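Local coordinates for protein glycoside hydrolase family 43 (Halothermothrix orenii, PDB 4QQS) that hydrolyses glycosidic bonds, showing alpha-L-arabinofuranosidase activity, and probably takes part in the breakdown of xylan, at residues I12-P18 with G283-V287; E62-W66 with F110-P116; S252-S258 with V270-H275. All coordinates share one frame; numbering follows the deposited sequence.

Contact 1 (I12-P18 with G283-V287); sequences ITGIGDP and GDRTV
I15 and R285 form a single antiparallel hydrogen-bonded pair: I15 N reaches R285 O at 3.1 Å, nearly straight at 166°, and R285 N returns to I15 O at 3.0 Å, in the plane of that carbonyl. G14 N meets D284 OD1 at 2.8 Å, from above the carboxylate plane; chi1 of D284 (-174°) sets its carboxylate opposite its own N, and OD1 also takes the hydroxyl of T276. With an alanine in place of D284, the G14 amide and the T276 hydroxyl would probably both be left without this acceptor. T286 OG1 donates to I12 O at 2.7 Å, well above the carbonyl plane, while V287 N adds a weak bond to the same oxygen.

Polar contact of a looser kind surrounds R285, whose NE makes weak bonds to I15 O and G283 O. The chain, bent at chi2 and chi3, lays one guanidinium face against G16 CA, 3.6 Å from R285 NH2, where a side chain on G16 would clash. D17 OD2 stays 4.3 Å from R285 NH1, and two waters bridge the carboxylate to the guanidinium; D17 OD1 bonds T32.

The apolar share centres on V287 CG2, 3.8 Å from I15 CD1 and flanked by I12 and P18. G14 and I15 facing R285 make a G1 beta bulge in the bridge linking the first and last sheets of the five-bladed propeller, beside D17, the predicted proton acceptor.

Contact 2 (E62-W66 with F110-P116); sequences EKNGW and FKNIKAP
N64 grips the backbone at F110 and N112, around strand 111-112, with both ends of its amide. N64 OD1 accepts N112 N at 2.8 Å (164° at the hydrogen), and N64 ND2 donates to F110 O at 3.0 Å, almost straight at 175° and in the amide plane; ND2 also bonds D58 O. These bonds fix the flip of the N64 amide. N112 OD1 is held by Y87.

The other close-fitting part is W66. Its chi1 of -176° swings the indole over A115 and P116: A115 CB lies over the five-membered ring, 4.2 Å from the W66 centroid in a CH-pi contact, and P116 CD comes within 3.8 Å of W66 NE1. The cis peptide before P116 lies over that same face, while NE1 makes a weak bond to D91.

The solvent side is looser. K63 CD and K111 CD touch at 4.2 Å, but their NZ atoms part to 6.6 Å, and K63 NZ turns back to E62 OE2 in a salt bridge (2.9 Å). Waters link the K63 and N112 carbonyls, and N112 ND2 to the W66 carbonyl and, weakly, to that of N64. The contact is thus held by the paired amide bonds and the indole face; the lysines add aliphatic contact, and E62 probably offsets the charge of K63.

Contact 3 (S252-S258 with V270-H275); sequences SGPGHNS and VVYHTH. With NA (sodium ion), chain D.
The backbones of S252-S258 and V270-H275 run antiparallel, with hydrogen-bonded pairs at G255-H273 and S258-V271 and a one-residue shift between them, a beta bulge; H275 N to S252 O (3.0 Å, 164°) adds a further backbone bond.

H273 folds back over its partner strand: CG stands between the backbone N and the carbonyl carbon (chi1 66°), and G255 O sits 3.5 Å above the H273 ring plane, over its centre. A CB on G255 would be tight against H273 CE1. H256 CB packs 3.7 Å from H273 NE2, which bonds weakly to D17 OD2. The H256 ring turns away from V270-H275 toward the predicted active site, and H256 NE2 binds the sodium ion at 2.8 Å, the remaining ligands being four waters and E75. One of these waters donates to N257 O (2.7 Å), tying the bulge to the metal. P254 CB meets Y272 CD2 at 3.8 Å in an apolar pair; the V270 and N257 side chains cross at about a right angle, V270 CG2 to N257 CB 3.6 Å.

Strand 268-275 runs between 257-261 and 285-295. V271 touches V20 and V287, S258 OG bonds P18 O and V20 N, and N257 and V270 rest on M209 of strand 205-212.

Contacts 1 and 3 belong together: their centres are 9 Å apart, both reach the sheet that holds strands 268-275 and 285-295, and T286 N meets T274 O at 2.9 Å. Every touching residue of contact 3 is buried, whereas contact 1 is partly so, with T13, G14 and G283 toward the surface. Contact 2 lies at the surface, with nearest atoms about 14 Å from either of the others, and joins a loop to an edge strand of a different sheet. Chemistry follows place: contacts 1 and 3 both lie at the predicted active site, the first supplying D17 and the other the sodium ligand H256, while contact 2 relies on side-chain amides, an indole and lysines, away from the annotated sites.

Contact 1 (I12-P18 with G283-V287)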
loop_
_atom_site.group_PDB
_atom_site.type_symbol
_atom_site.label_atom_id
_atom_site.label_comp_id
_atom_site.label_asym_id
_atom_site.label_seq_id
_atom_site.Cartn_x
_atom_site.Cartn_y
_atom_site.Cartn_z
ATOM N N ILE A 12 -8.505 6.699 -13.356
ATOM C CA ILE A 12 -7.747 5.472 -13.459
ATOM C C ILE A 12 -8.561 4.341 -12.855
ATOM O O ILE A 12 -8.827 4.341 -11.658
ATOM C CB ILE A 12 -6.414 5.598 -12.713
ATOM C CG1 ILE A 12 -5.572 6.731 -13.302
ATOM C CG2 ILE A 12 -5.646 4.291 -12.776
ATOM C CD1 ILE A 12 -4.416 7.121 -12.427
ATOM N N THR A 13 -8.983 3.410 -13.698
ATOM C CA THR A 13 -9.790 2.286 -13.268
ATOM C C THR A 13 -9.085 0.989 -13.640
ATOM O O THR A 13 -8.032 0.992 -14.275
ATOM C CB THR A 13 -11.201 2.329 -13.874
ATOM O OG1 THR A 13 -11.108 2.071 -15.279
ATOM C CG2 THR A 13 -11.878 3.685 -13.619
ATOM N N GLY A 14 -9.659 -0.121 -13.198
ATOM C CA GLY A 14 -9.066 -1.426 -13.421
ATOM C C GLY A 14 -7.795 -1.635 -12.617
ATOM O O GLY A 14 -6.920 -2.410 -13.024
ATOM N N ILE A 15 -7.695 -0.960 -11.475
ATOM C CA ILE A 15 -6.509 -1.051 -10.649
ATOM C C ILE A 15 -6.850 -1.462 -9.231
ATOM O O ILE A 15 -8.018 -1.655 -8.886
ATOM C CB ILE A 15 -5.693 0.270 -10.677
ATOM C CG1 ILE A 15 -6.478 1.469 -10.136
ATOM C CG2 ILE A 15 -5.239 0.553 -12.093
ATOM C CD1 ILE A 15 -6.696 1.553 -8.629
ATOM N N GLY A 16 -5.805 -1.598 -8.415
ATOM C CA GLY A 16 -5.932 -1.600 -6.973
ATOM C C GLY A 16 -4.621 -1.124 -6.377
ATOM O O GLY A 16 -3.599 -1.097 -7.054
ATOM N N ASP A 17 -4.638 -0.746 -5.113
ATOM C CA ASP A 17 -3.438 -0.651 -4.301
ATOM C C ASP A 17 -2.522 0.481 -4.788
ATOM O O ASP A 17 -1.369 0.267 -5.152
ATOM C CB ASP A 17 -2.718 -2.001 -4.268
ATOM C CG ASP A 17 -3.671 -3.170 -4.034
ATOM O OD1 ASP A 17 -3.508 -4.210 -4.720
ATOM O OD2 ASP A 17 -4.570 -3.046 -3.182
ATOM N N PRO A 18 -3.037 1.711 -4.803
ATOM C CA PRO A 18 -2.262 2.811 -5.388
ATOM C C PRO A 18 -1.143 3.317 -4.489
ATOM O O PRO A 18 -1.405 3.780 -3.385
ATOM C CB PRO A 18 -3.318 3.897 -5.579
ATOM C CG PRO A 18 -4.298 3.654 -4.487
ATOM C CD PRO A 18 -4.386 2.154 -4.409
ATOM N N GLY A 283 -12.669 -6.466 -8.042
ATOM C CA GLY A 283 -11.299 -6.043 -8.260
ATOM C C GLY A 283 -11.086 -4.787 -9.093
ATOM O O GLY A 283 -9.977 -4.257 -9.137
ATOM N N ASP A 284 -12.132 -4.293 -9.743
ATOM C CA ASP A 284 -12.009 -3.064 -10.512
ATOM C C ASP A 284 -12.134 -1.886 -9.556
ATOM O O ASP A 284 -13.237 -1.556 -9.110
ATOM C CB ASP A 284 -13.087 -2.990 -11.588
ATOM C CG ASP A 284 -12.918 -1.793 -12.513
ATOM O OD1 ASP A 284 -12.178 -0.855 -12.173
ATOM O OD2 ASP A 284 -13.565 -1.767 -13.583
ATOM N N ARG A 285 -10.996 -1.292 -9.207
ATOM C CA ARG A 285 -10.967 -0.143 -8.313
ATOM C C ARG A 285 -10.343 1.057 -9.022
ATOM O O ARG A 285 -9.793 0.945 -10.124
ATOM C CB ARG A 285 -10.269 -0.492 -7.003
ATOM C CG ARG A 285 -11.128 -1.487 -6.203
ATOM C CD ARG A 285 -10.404 -2.569 -5.501
ATOM N NE ARG A 285 -9.455 -3.307 -6.323
ATOM C CZ ARG A 285 -8.538 -4.061 -5.758
ATOM N NH1 ARG A 285 -8.522 -4.155 -4.439
ATOM N NH2 ARG A 285 -7.646 -4.706 -6.479
ATOM N N THR A 286 -10.465 2.209 -8.376
ATOM C CA THR A 286 -10.093 3.483 -8.950
ATOM C C THR A 286 -9.385 4.331 -7.887
ATOM O O THR A 286 -9.532 4.091 -6.697
ATOM C CB THR A 286 -11.333 4.173 -9.554
ATOM O OG1 THR A 286 -10.951 5.315 -10.325
ATOM C CG2 THR A 286 -12.306 4.586 -8.485
ATOM N N VAL A 287 -8.590 5.296 -8.333
ATOM C CA VAL A 287 -7.700 6.071 -7.490
ATOM C C VAL A 287 -8.367 7.334 -6.953
ATOM O O VAL A 287 -9.076 8.034 -7.685
ATOM C CB VAL A 287 -6.439 6.460 -8.303
ATOM C CG1 VAL A 287 -5.491 7.307 -7.476
ATOM C CG2 VAL A 287 -5.713 5.219 -8.814
HETATM O O HOH W 1 -8.993 7.505 -10.647
HETATM O O HOH W 2 -5.442 -5.961 -5.113
HETATM O O HOH W 3 -6.708 -4.448 -2.143
#

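Contact 2 (E62-W66 with F110-P116)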
loop_
_atom_site.group_PDB
_atom_site.type_symbol
_atom_site.label_atom_id
_atom_site.label_comp_id
_atom_site.label_asym_id
_atom_site.label_seq_id
_atom_site.Cartn_x
_atom_site.Cartn_y
_atom_site.Cartn_z
ATOM N N GLU A 62 13.541 -8.451 -20.514
ATOM C CA GLU A 62 14.539 -9.501 -20.676
ATOM C C GLU A 62 15.347 -9.781 -19.413
ATOM O O GLU A 62 15.776 -10.907 -19.207
ATOM C CB GLU A 62 15.445 -9.205 -21.876
ATOM C CG GLU A 62 16.271 -7.943 -21.763
ATOM C CD GLU A 62 17.683 -8.163 -21.251
ATOM O OE1 GLU A 62 18.035 -9.308 -20.875
ATOM O OE2 GLU A 62 18.445 -7.166 -21.221
ATOM N N LYS A 63 15.507 -8.784 -18.546
ATOM C CA LYS A 63 16.270 -8.982 -17.320
ATOM C C LYS A 63 15.443 -9.544 -16.169
ATOM O O LYS A 63 15.978 -9.790 -15.110
ATOM C CB LYS A 63 16.900 -7.661 -16.865
ATOM C CG LYS A 63 17.780 -7.017 -17.916
ATOM C CD LYS A 63 18.592 -5.871 -17.348
ATOM C CE LYS A 63 19.346 -5.129 -18.443
ATOM N NZ LYS A 63 20.203 -6.027 -19.256
ATOM N N ASN A 64 14.146 -9.741 -16.366
ATOM C CA ASN A 64 13.269 -10.215 -15.297
ATOM C C ASN A 64 12.911 -11.679 -15.544
ATOM O O ASN A 64 13.809 -12.505 -15.575
ATOM C CB ASN A 64 12.077 -9.281 -15.134
ATOM C CG ASN A 64 12.506 -7.932 -14.608
ATOM O OD1 ASN A 64 13.547 -7.830 -13.950
ATOM N ND2 ASN A 64 11.747 -6.893 -14.910
ATOM N N GLY A 65 11.639 -12.008 -15.719
ATOM C CA GLY A 65 11.215 -13.368 -15.984
ATOM C C GLY A 65 10.582 -14.089 -14.809
ATOM O O GLY A 65 9.995 -15.146 -14.983
ATOM N N TRP A 66 10.672 -13.523 -13.613
ATOM C CA TRP A 66 10.156 -14.155 -12.411
ATOM C C TRP A 66 8.691 -13.803 -12.185
ATOM O O TRP A 66 8.267 -12.676 -12.419
ATOM C CB TRP A 66 10.989 -13.727 -11.193
ATOM C CG TRP A 66 10.544 -14.419 -9.958
ATOM C CD1 TRP A 66 10.900 -15.672 -9.553
ATOM C CD2 TRP A 66 9.616 -13.934 -8.981
ATOM N NE1 TRP A 66 10.267 -15.990 -8.386
ATOM C CE2 TRP A 66 9.466 -14.945 -8.015
ATOM C CE3 TRP A 66 8.900 -12.739 -8.824
ATOM C CZ2 TRP A 66 8.633 -14.805 -6.918
ATOM C CZ3 TRP A 66 8.072 -12.602 -7.722
ATOM C CH2 TRP A 66 7.947 -13.629 -6.784
ATOM N N PHE A 110 12.332 -1.335 -14.255
ATOM C CA PHE A 110 12.830 -1.949 -13.040
ATOM C C PHE A 110 13.315 -3.364 -13.347
ATOM O O PHE A 110 12.676 -4.109 -14.104
ATOM C CB PHE A 110 11.742 -1.968 -11.959
ATOM C CG PHE A 110 11.548 -0.637 -11.284
ATOM C CD1 PHE A 110 10.858 0.392 -11.904
ATOM C CD2 PHE A 110 12.076 -0.398 -10.026
ATOM C CE1 PHE A 110 10.704 1.622 -11.282
ATOM C CE2 PHE A 110 11.912 0.818 -9.405
ATOM C CZ PHE A 110 11.232 1.826 -10.034
ATOM N N LYS A 111 14.457 -3.714 -12.765
ATOM C CA LYS A 111 15.047 -5.031 -12.943
ATOM C C LYS A 111 15.144 -5.735 -11.600
ATOM O O LYS A 111 15.553 -5.144 -10.594
ATOM C CB LYS A 111 16.431 -4.935 -13.578
ATOM C CG LYS A 111 17.498 -4.331 -12.710
ATOM C CD LYS A 111 18.846 -4.353 -13.408
ATOM C CE LYS A 111 19.944 -3.869 -12.482
ATOM N NZ LYS A 111 21.282 -3.941 -13.117
ATOM N N ASN A 112 14.765 -7.006 -11.570
ATOM C CA ASN A 112 14.834 -7.770 -10.334
ATOM C C ASN A 112 16.252 -7.838 -9.813
ATOM O O ASN A 112 17.200 -8.078 -10.565
ATOM C CB ASN A 112 14.319 -9.187 -10.559
ATOM C CG ASN A 112 12.833 -9.226 -10.807
ATOM O OD1 ASN A 112 12.090 -8.370 -10.323
ATOM N ND2 ASN A 112 12.383 -10.225 -11.558
ATOM N N ILE A 113 16.386 -7.629 -8.510
ATOM C CA ILE A 113 17.650 -7.836 -7.832
ATOM C C ILE A 113 17.614 -9.005 -6.843
ATOM O O ILE A 113 18.630 -9.667 -6.680
ATOM C CB ILE A 113 18.246 -6.540 -7.240
ATOM C CG1 ILE A 113 17.367 -5.962 -6.141
ATOM C CG2 ILE A 113 18.513 -5.533 -8.385
ATOM C CD1 ILE A 113 17.937 -4.697 -5.515
ATOM N N LYS A 114 16.465 -9.293 -6.237
ATOM C CA LYS A 114 16.294 -10.522 -5.463
ATOM C C LYS A 114 14.824 -10.916 -5.559
ATOM O O LYS A 114 13.959 -10.320 -4.932
ATOM C CB LYS A 114 16.772 -10.364 -4.016
ATOM C CG LYS A 114 16.995 -11.688 -3.313
ATOM C CD LYS A 114 17.691 -11.524 -1.985
ATOM C CE LYS A 114 17.814 -12.830 -1.225
ATOM N NZ LYS A 114 18.699 -12.636 -0.052
ATOM N N ALA A 115 14.571 -11.923 -6.384
ATOM C CA ALA A 115 13.225 -12.363 -6.695
ATOM C C ALA A 115 13.193 -13.886 -6.634
ATOM O O ALA A 115 13.706 -14.536 -7.529
ATOM C CB ALA A 115 12.817 -11.865 -8.075
ATOM N N PRO A 116 12.609 -14.464 -5.570
ATOM C CA PRO A 116 11.953 -13.800 -4.439
ATOM C C PRO A 116 12.952 -13.198 -3.452
ATOM O O PRO A 116 14.115 -13.633 -3.350
ATOM C CB PRO A 116 11.185 -14.936 -3.775
ATOM C CG PRO A 116 12.017 -16.138 -4.030
ATOM C CD PRO A 116 12.603 -15.930 -5.414
HETATM O O HOH W 4 17.631 -8.653 -13.243
HETATM O O HOH W 5 14.147 -12.399 -12.267
HETATM O O HOH W 6 9.610 -10.321 -12.618
#

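Contact 3 (S252-S258 with V270-H275)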
loop_
_atom_site.group_PDB
_atom_site.type_symbol
_atom_site.label_atom_id
_atom_site.label_comp_id
_atom_site.label_asym_id
_atom_site.label_seq_id
_atom_site.Cartn_x
_atom_site.Cartn_y
_atom_site.Cartn_z
ATOM N N SER A 252 -17.373 3.239 -2.124
ATOM C CA SER A 252 -17.377 1.877 -1.597
ATOM C C SER A 252 -15.961 1.365 -1.365
ATOM O O SER A 252 -15.098 1.490 -2.237
ATOM C CB SER A 252 -18.070 0.963 -2.609
ATOM O OG SER A 252 -18.068 -0.387 -2.200
ATOM N N GLY A 253 -15.728 0.786 -0.195
ATOM C CA GLY A 253 -14.482 0.086 0.068
ATOM C C GLY A 253 -13.180 0.873 -0.021
ATOM O O GLY A 253 -12.238 0.413 -0.657
ATOM N N PRO A 254 -13.086 2.046 0.627
ATOM C CA PRO A 254 -11.822 2.786 0.556
ATOM C C PRO A 254 -10.682 2.011 1.208
ATOM O O PRO A 254 -10.799 1.571 2.346
ATOM C CB PRO A 254 -12.123 4.078 1.315
ATOM C CG PRO A 254 -13.217 3.708 2.253
ATOM C CD PRO A 254 -14.045 2.675 1.551
ATOM N N GLY A 255 -9.573 1.837 0.497
ATOM C CA GLY A 255 -8.546 0.962 1.021
ATOM C C GLY A 255 -7.202 1.022 0.342
ATOM O O GLY A 255 -6.969 1.758 -0.614
ATOM N N HIS A 256 -6.333 0.198 0.939
ATOM C CA HIS A 256 -4.936 -0.048 0.538
ATOM C C HIS A 256 -4.258 1.206 0.075
ATOM O O HIS A 256 -3.991 1.411 -1.124
ATOM C CB HIS A 256 -4.806 -1.233 -0.502
ATOM C CG HIS A 256 -3.406 -1.785 -0.611
ATOM N ND1 HIS A 256 -3.038 -3.073 -0.444
ATOM C CD2 HIS A 256 -2.296 -1.132 -0.866
ATOM C CE1 HIS A 256 -1.769 -3.177 -0.613
ATOM N NE2 HIS A 256 -1.283 -2.007 -0.857
ATOM N N ASN A 257 -3.908 2.039 1.054
ATOM C CA ASN A 257 -3.464 3.380 0.780
ATOM C C ASN A 257 -1.953 3.578 0.840
ATOM O O ASN A 257 -1.190 2.799 1.421
ATOM C CB ASN A 257 -4.111 4.352 1.753
ATOM C CG ASN A 257 -3.518 4.259 3.144
ATOM O OD1 ASN A 257 -3.855 3.371 3.926
ATOM N ND2 ASN A 257 -2.596 5.177 3.449
ATOM N N SER A 258 -1.541 4.692 0.247
ATOM C CA SER A 258 -0.240 5.285 0.507
ATOM C C SER A 258 -0.448 6.721 0.993
ATOM O O SER A 258 -1.590 7.172 1.145
ATOM C CB SER A 258 0.641 5.205 -0.738
ATOM O OG SER A 258 0.034 5.826 -1.860
ATOM N N VAL A 270 -3.660 11.245 1.720
ATOM C CA VAL A 270 -3.825 9.814 1.591
ATOM C C VAL A 270 -4.276 9.523 0.159
ATOM O O VAL A 270 -5.113 10.237 -0.401
ATOM C CB VAL A 270 -4.843 9.260 2.637
ATOM C CG1 VAL A 270 -6.224 9.917 2.539
ATOM C CG2 VAL A 270 -4.960 7.767 2.534
ATOM N N VAL A 271 -3.674 8.498 -0.436
ATOM C CA VAL A 271 -3.995 8.040 -1.776
ATOM C C VAL A 271 -4.553 6.634 -1.600
ATOM O O VAL A 271 -3.888 5.779 -1.035
ATOM C CB VAL A 271 -2.762 8.013 -2.686
ATOM C CG1 VAL A 271 -3.180 7.598 -4.086
ATOM C CG2 VAL A 271 -2.051 9.380 -2.701
ATOM N N TYR A 272 -5.784 6.402 -2.041
ATOM C CA TYR A 272 -6.494 5.173 -1.724
ATOM C C TYR A 272 -7.395 4.768 -2.875
ATOM O O TYR A 272 -7.765 5.600 -3.705
ATOM C CB TYR A 272 -7.310 5.338 -0.426
ATOM C CG TYR A 272 -8.378 6.404 -0.496
ATOM C CD1 TYR A 272 -8.073 7.750 -0.323
ATOM C CD2 TYR A 272 -9.693 6.059 -0.752
ATOM C CE1 TYR A 272 -9.062 8.732 -0.400
ATOM C CE2 TYR A 272 -10.693 7.032 -0.820
ATOM C CZ TYR A 272 -10.372 8.364 -0.656
ATOM O OH TYR A 272 -11.389 9.290 -0.747
ATOM N N HIS A 273 -7.752 3.491 -2.922
ATOM C CA HIS A 273 -8.683 3.044 -3.938
ATOM C C HIS A 273 -10.095 2.921 -3.390
ATOM O O HIS A 273 -10.298 2.824 -2.196
ATOM C CB HIS A 273 -8.236 1.757 -4.619
ATOM C CG HIS A 273 -8.200 0.533 -3.762
ATOM N ND1 HIS A 273 -9.217 0.032 -2.970
ATOM C CD2 HIS A 273 -7.195 -0.354 -3.694
ATOM C CE1 HIS A 273 -8.794 -1.109 -2.430
ATOM N NE2 HIS A 273 -7.581 -1.363 -2.871
ATOM N N THR A 274 -11.059 2.972 -4.305
ATOM C CA THR A 274 -12.454 2.627 -4.026
ATOM C C THR A 274 -12.972 1.792 -5.196
ATOM O O THR A 274 -12.375 1.765 -6.266
ATOM C CB THR A 274 -13.342 3.874 -3.873
ATOM O OG1 THR A 274 -13.222 4.677 -5.049
ATOM C CG2 THR A 274 -12.963 4.686 -2.654
ATOM N N HIS A 275 -14.116 1.141 -5.029
ATOM C CA HIS A 275 -14.648 0.355 -6.135
ATOM C C HIS A 275 -15.115 1.250 -7.261
ATOM O O HIS A 275 -15.805 2.247 -7.046
ATOM C CB HIS A 275 -15.801 -0.517 -5.680
ATOM C CG HIS A 275 -15.419 -1.501 -4.627
ATOM N ND1 HIS A 275 -14.528 -2.536 -4.808
ATOM C CD2 HIS A 275 -15.825 -1.568 -3.345
ATOM C CE1 HIS A 275 -14.416 -3.196 -3.669
ATOM N NE2 HIS A 275 -15.209 -2.638 -2.774
HETATM NA NA NA D . 1.145 -1.045 0.038
HETATM O O HOH W 7 -16.722 3.653 -4.878
HETATM O O HOH W 8 -12.364 -0.739 -2.965
HETATM O O HOH W 9 -0.605 0.207 1.500
HETATM O O HOH W 10 0.963 0.323 -1.623
HETATM O O HOH W 11 1.506 -2.517 1.864
HETATM O O HOH W 12 2.082 -2.838 -0.940
#